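Local coordinates for protein SeqA (PDB 3SK7) that acts as a negative regulator of chromosome replication initiation, very probably by binding pairs of hemimethylated GATC sequences in the origin region and blocking premature re-initiation, at residues A[23-28]-A[71-76]; A[58-63]-A[79-84]. All blocks are in the same frame, centred on the assembly; numbering follows the deposited sequence.

Contact 1: A[23-28]-A[71-76]; sequences AIDRFM and KPKAIP
Met28 and Lys73 meet where helix 23-37 packs on the edge strand 73-74 of the small antiparallel sheet in the SeqA C-terminal domain, a helix-on-sheet contact made without a single hydrogen bond between the two segments. The methyl end of Met28 does most of the touching: CE lies against the aliphatic stem of Lys73, 3.3 Å from CB and 3.2 Å from CD, closer than carbons usually stand. Lys73 is deposited in two conformers, however, so this tightness is doubtful. A bend at chi2 (-58°) turns the thioether of Met28 off the course set by CB and CG and brings its sulfur alongside Ile75, with SD 4.2 Å from CG1. Nearer the helix backbone, CB of Met28 meets CD of Pro76 at 4.3 Å.

Lys73 in turn reaches back along the helix. With CG anti to the backbone N and every later torsion extended in the conformer described, its ammonium arrives beside Ile24, whose CG1 is 4.0 Å from NZ of Lys73. Asp25 adds an opposite charge too distant for a salt bridge, a loose attraction at most.

Further out, Val82 of the central strand touches both Met28 and Ile75, continuing the apolar layer beneath the helix. Ser32, one turn on, is hydrogen-bonded through OG to both Met28 O and Pro76 O, joining the helix backbone to the end of the segment 71-76.

Contact 2: A[58-63]-A[79-84]; sequences DNEQTL and PFWVIT
The backbones of 58-63 and 79-84 come closest at Asp58 and Phe80, whose CA atoms are 4.4 Å apart, and separate to 7.0 Å between the CA atoms of Leu63 and Ile83 as segment 58-63 leaves strand 56-57 and winds into helix 60-66. The contact thus belongs to a strand-to-helix connection folded over the central strand 81-82 of the antiparallel sheet, with Trp81 as its platform. Glu60 sits over one face of the indole: its CB stands 3.6 Å from the centroid of the six-membered ring and 9° off the normal, a CH-pi contact. Because CG is anti to the backbone N (chi1 -179°) and the chain stays extended, the carboxylate also runs out across the ring, its plane tilted 16° from that of the indole. The peptide between Asn59 and Glu60 covers the same face nearer the five-membered ring, with Asn59 CA 3.6 Å from CD1 of Trp81.

Leu63 points its two methyls at successive parts of the segment 79-84, CD1 against Trp81 CB at 3.7 Å and CD2 against Ile83 CG2 at 3.8 Å. Pro72, next to the edge strand 73-74, touches both Glu60 and Leu63.

Asn59 holds this turn in shape as the N-cap of the helix. Its OD1 accepts from Thr62 N, the donor lying above the carbonyl plane, while ND2 gives two bonds, one to Thr62 OG1 and one to Asp58. In the second, Asn59 ND2 lies 2.9 Å from Asp58 OD1, which sits in the amide plane of Asn59 and is met almost along its own C-O bond.

How the contacts relate
Both contacts are built on the same three-stranded sheet, since strands 73-74 and 81-82 are neighbours in it, and their segments alternate along the chain. Contact 1 lies closer to the centre of the chain and brings in the long helix 23-37; contact 2 lies farther out and joins the short helix 60-66. Each mixes buried and accessible residues: a bent thioether chain serves the first, a flat indole and an N-capped turn the second. A probable backbone hydrogen bond from Ile75 N to Phe80 O, and another between Lys71 O and the hydroxyl OG1 of Thr84, tie them together, while Trp81 CE3 packs against the Lys73-Ala74 peptide.

Contact 1: A[23-28]-A[71-76]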
# COMPACT_ATOMS: atom_id res chain seq x y z
N ALA A 23 9.73 -7.70 -2.48
CA ALA A 23 9.16 -6.37 -2.23
C ALA A 23 7.71 -6.25 -2.63
O ALA A 23 6.91 -5.64 -1.93
CB ALA A 23 9.97 -5.31 -2.94
N ILE A 24 7.35 -6.84 -3.76
CA ILE A 24 5.99 -6.69 -4.27
C ILE A 24 4.96 -7.23 -3.26
O ILE A 24 3.90 -6.63 -3.05
CB ILE A 24 5.80 -7.36 -5.63
CG1 ILE A 24 4.37 -7.19 -6.12
CG2 ILE A 24 6.16 -8.84 -5.58
CD1 ILE A 24 3.98 -5.80 -6.34
N ASP A 25 5.29 -8.34 -2.61
CA ASP A 25 4.35 -8.97 -1.71
C ASP A 25 4.27 -8.22 -0.39
O ASP A 25 3.21 -8.12 0.21
CB ASP A 25 4.71 -10.42 -1.48
CG ASP A 25 4.64 -11.23 -2.77
OD1 ASP A 25 3.61 -11.15 -3.52
OD2 ASP A 25 5.61 -11.92 -3.04
N ARG A 26 5.40 -7.66 0.04
CA ARG A 26 5.40 -6.87 1.23
C ARG A 26 4.59 -5.59 0.98
O ARG A 26 3.76 -5.20 1.81
CB ARG A 26 6.81 -6.50 1.61
CG ARG A 26 7.63 -7.70 2.03
CD ARG A 26 8.88 -7.32 2.81
NE ARG A 26 9.88 -6.72 1.96
CZ ARG A 26 10.85 -7.41 1.35
NH1 ARG A 26 10.90 -8.72 1.48
NH2 ARG A 26 11.75 -6.81 0.59
N PHE A 27 4.82 -4.97 -0.17
CA PHE A 27 4.07 -3.79 -0.63
C PHE A 27 2.58 -4.09 -0.60
O PHE A 27 1.78 -3.33 -0.03
CB PHE A 27 4.56 -3.44 -2.03
CG PHE A 27 3.81 -2.32 -2.72
CD1 PHE A 27 3.90 -1.02 -2.28
CD2 PHE A 27 3.09 -2.58 -3.86
CE1 PHE A 27 3.29 0.01 -2.97
CE2 PHE A 27 2.48 -1.55 -4.54
CZ PHE A 27 2.57 -0.26 -4.08
N MET A 28 2.19 -5.18 -1.23
CA MET A 28 0.79 -5.56 -1.27
C MET A 28 0.16 -5.83 0.10
O MET A 28 -0.98 -5.39 0.37
CB MET A 28 0.58 -6.76 -2.19
CG MET A 28 0.76 -6.47 -3.67
SD MET A 28 -0.35 -5.18 -4.23
CE MET A 28 -0.52 -5.50 -5.95
N LYS A 71 1.02 -2.53 -15.54
CA LYS A 71 0.95 -3.81 -14.82
C LYS A 71 0.11 -3.72 -13.56
O LYS A 71 0.58 -4.02 -12.44
CB LYS A 71 2.36 -4.31 -14.48
CG LYS A 71 3.24 -4.53 -15.70
CD LYS A 71 4.63 -5.06 -15.35
CE LYS A 71 5.36 -4.14 -14.36
NZ LYS A 71 6.74 -3.74 -14.80
N PRO A 72 -1.14 -3.29 -13.71
CA PRO A 72 -2.00 -3.19 -12.53
C PRO A 72 -2.21 -4.55 -11.87
O PRO A 72 -2.35 -5.58 -12.55
CB PRO A 72 -3.31 -2.66 -13.11
CG PRO A 72 -3.25 -2.92 -14.54
CD PRO A 72 -1.84 -2.87 -14.93
N LYS A 73 -2.26 -4.53 -10.54
CA LYS A 73 -2.53 -5.73 -9.75
C LYS A 73 -3.57 -5.45 -8.67
O LYS A 73 -3.59 -4.36 -8.08
CB LYS A 73 -1.23 -6.21 -9.10
CG LYS A 73 -1.28 -7.58 -8.47
CD LYS A 73 0.10 -7.96 -7.93
CE LYS A 73 0.21 -9.44 -7.65
NZ LYS A 73 1.60 -9.79 -7.24
N ALA A 74 -4.42 -6.43 -8.38
CA ALA A 74 -5.41 -6.29 -7.34
C ALA A 74 -4.77 -6.34 -5.98
O ALA A 74 -3.88 -7.17 -5.73
CB ALA A 74 -6.45 -7.38 -7.47
N ILE A 75 -5.19 -5.42 -5.12
CA ILE A 75 -4.76 -5.43 -3.73
C ILE A 75 -5.62 -6.41 -2.95
O ILE A 75 -6.81 -6.23 -2.81
CB ILE A 75 -4.84 -4.04 -3.10
CG1 ILE A 75 -3.99 -3.07 -3.89
CG2 ILE A 75 -4.33 -4.07 -1.67
CD1 ILE A 75 -4.19 -1.60 -3.48
N PRO A 76 -5.02 -7.50 -2.48
CA PRO A 76 -5.82 -8.56 -1.87
C PRO A 76 -6.74 -8.11 -0.73
O PRO A 76 -6.35 -7.24 0.07
CB PRO A 76 -4.75 -9.53 -1.32
CG PRO A 76 -3.58 -9.32 -2.19
CD PRO A 76 -3.59 -7.83 -2.52

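Contact 2: A[58-63]-A[79-84]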
# COMPACT_ATOMS: atom_id res chain seq x y z
N ASP A 58 -10.25 1.55 -8.66
CA ASP A 58 -11.15 0.50 -8.19
C ASP A 58 -11.42 -0.55 -9.26
O ASP A 58 -12.27 -1.42 -9.09
CB ASP A 58 -12.45 1.05 -7.59
CG ASP A 58 -13.43 1.50 -8.65
OD1 ASP A 58 -13.02 1.73 -9.80
OD2 ASP A 58 -14.62 1.65 -8.31
N ASN A 59 -10.62 -0.52 -10.32
CA ASN A 59 -10.71 -1.51 -11.39
C ASN A 59 -9.46 -1.50 -12.27
O ASN A 59 -8.75 -0.51 -12.34
CB ASN A 59 -11.94 -1.27 -12.23
CG ASN A 59 -11.84 0.01 -13.06
OD1 ASN A 59 -11.46 -0.04 -14.22
ND2 ASN A 59 -12.14 1.15 -12.45
N GLU A 60 -9.18 -2.62 -12.93
CA GLU A 60 -7.97 -2.78 -13.73
C GLU A 60 -7.92 -1.84 -14.94
O GLU A 60 -6.88 -1.29 -15.29
CB GLU A 60 -7.90 -4.23 -14.20
CG GLU A 60 -6.68 -4.56 -15.02
CD GLU A 60 -6.59 -6.02 -15.41
OE1 GLU A 60 -7.63 -6.73 -15.41
OE2 GLU A 60 -5.48 -6.43 -15.74
N GLN A 61 -9.07 -1.67 -15.58
CA GLN A 61 -9.11 -0.98 -16.85
C GLN A 61 -8.73 0.49 -16.74
O GLN A 61 -8.06 1.02 -17.61
CB GLN A 61 -10.50 -1.09 -17.48
CG GLN A 61 -10.59 -0.44 -18.87
CD GLN A 61 -9.57 -1.02 -19.86
OE1 GLN A 61 -9.60 -2.21 -20.17
NE2 GLN A 61 -8.67 -0.17 -20.35
N THR A 62 -9.16 1.13 -15.67
CA THR A 62 -8.82 2.53 -15.45
C THR A 62 -7.30 2.71 -15.46
O THR A 62 -6.74 3.69 -16.00
CB THR A 62 -9.39 3.03 -14.13
OG1 THR A 62 -10.82 3.10 -14.22
CG2 THR A 62 -8.83 4.40 -13.79
N LEU A 63 -6.60 1.75 -14.86
CA LEU A 63 -5.17 1.86 -14.80
C LEU A 63 -4.53 1.53 -16.14
O LEU A 63 -3.52 2.13 -16.52
CB LEU A 63 -4.59 0.96 -13.69
CG LEU A 63 -4.99 1.35 -12.28
CD1 LEU A 63 -4.39 0.34 -11.29
CD2 LEU A 63 -4.57 2.76 -11.96
N PRO A 79 -11.16 -3.82 -2.74
CA PRO A 79 -11.74 -3.59 -4.06
C PRO A 79 -10.82 -2.79 -4.99
O PRO A 79 -11.22 -2.42 -6.09
CB PRO A 79 -12.99 -2.76 -3.75
CG PRO A 79 -12.64 -2.03 -2.53
CD PRO A 79 -11.75 -2.93 -1.73
N PHE A 80 -9.61 -2.53 -4.54
CA PHE A 80 -8.69 -1.65 -5.25
C PHE A 80 -7.60 -2.36 -6.03
O PHE A 80 -7.29 -3.54 -5.77
CB PHE A 80 -8.09 -0.63 -4.26
CG PHE A 80 -9.12 0.22 -3.59
CD1 PHE A 80 -9.84 1.18 -4.29
CD2 PHE A 80 -9.44 0.04 -2.26
CE1 PHE A 80 -10.79 1.95 -3.68
CE2 PHE A 80 -10.42 0.83 -1.65
CZ PHE A 80 -11.09 1.77 -2.39
N TRP A 81 -7.00 -1.62 -6.97
CA TRP A 81 -5.92 -2.03 -7.84
C TRP A 81 -4.83 -0.99 -7.75
O TRP A 81 -5.11 0.19 -7.47
CB TRP A 81 -6.40 -2.10 -9.30
CG TRP A 81 -7.37 -3.24 -9.56
CD1 TRP A 81 -8.65 -3.35 -9.11
CD2 TRP A 81 -7.09 -4.42 -10.30
NE1 TRP A 81 -9.20 -4.55 -9.53
CE2 TRP A 81 -8.25 -5.22 -10.26
CE3 TRP A 81 -5.98 -4.88 -11.00
CZ2 TRP A 81 -8.32 -6.46 -10.89
CZ3 TRP A 81 -6.06 -6.10 -11.63
CH2 TRP A 81 -7.22 -6.88 -11.57
N VAL A 82 -3.59 -1.42 -7.98
CA VAL A 82 -2.44 -0.52 -7.95
C VAL A 82 -1.49 -0.82 -9.09
O VAL A 82 -1.38 -1.96 -9.51
CB VAL A 82 -1.73 -0.60 -6.58
CG1 VAL A 82 -1.12 -1.98 -6.33
CG2 VAL A 82 -0.67 0.45 -6.43
N ILE A 83 -0.83 0.21 -9.61
CA ILE A 83 0.18 0.00 -10.63
C ILE A 83 1.46 -0.58 -10.01
O ILE A 83 1.86 -0.22 -8.89
CB ILE A 83 0.46 1.27 -11.44
CG1 ILE A 83 1.19 2.32 -10.62
CG2 ILE A 83 -0.84 1.84 -12.01
CD1 ILE A 83 1.62 3.51 -11.44
N THR A 84 2.09 -1.51 -10.72
CA THR A 84 3.27 -2.19 -10.21
C THR A 84 4.45 -2.12 -11.14
O THR A 84 5.45 -2.79 -10.88
CB THR A 84 3.01 -3.65 -9.83
OG1 THR A 84 2.81 -4.44 -11.01
CG2 THR A 84 1.81 -3.79 -8.94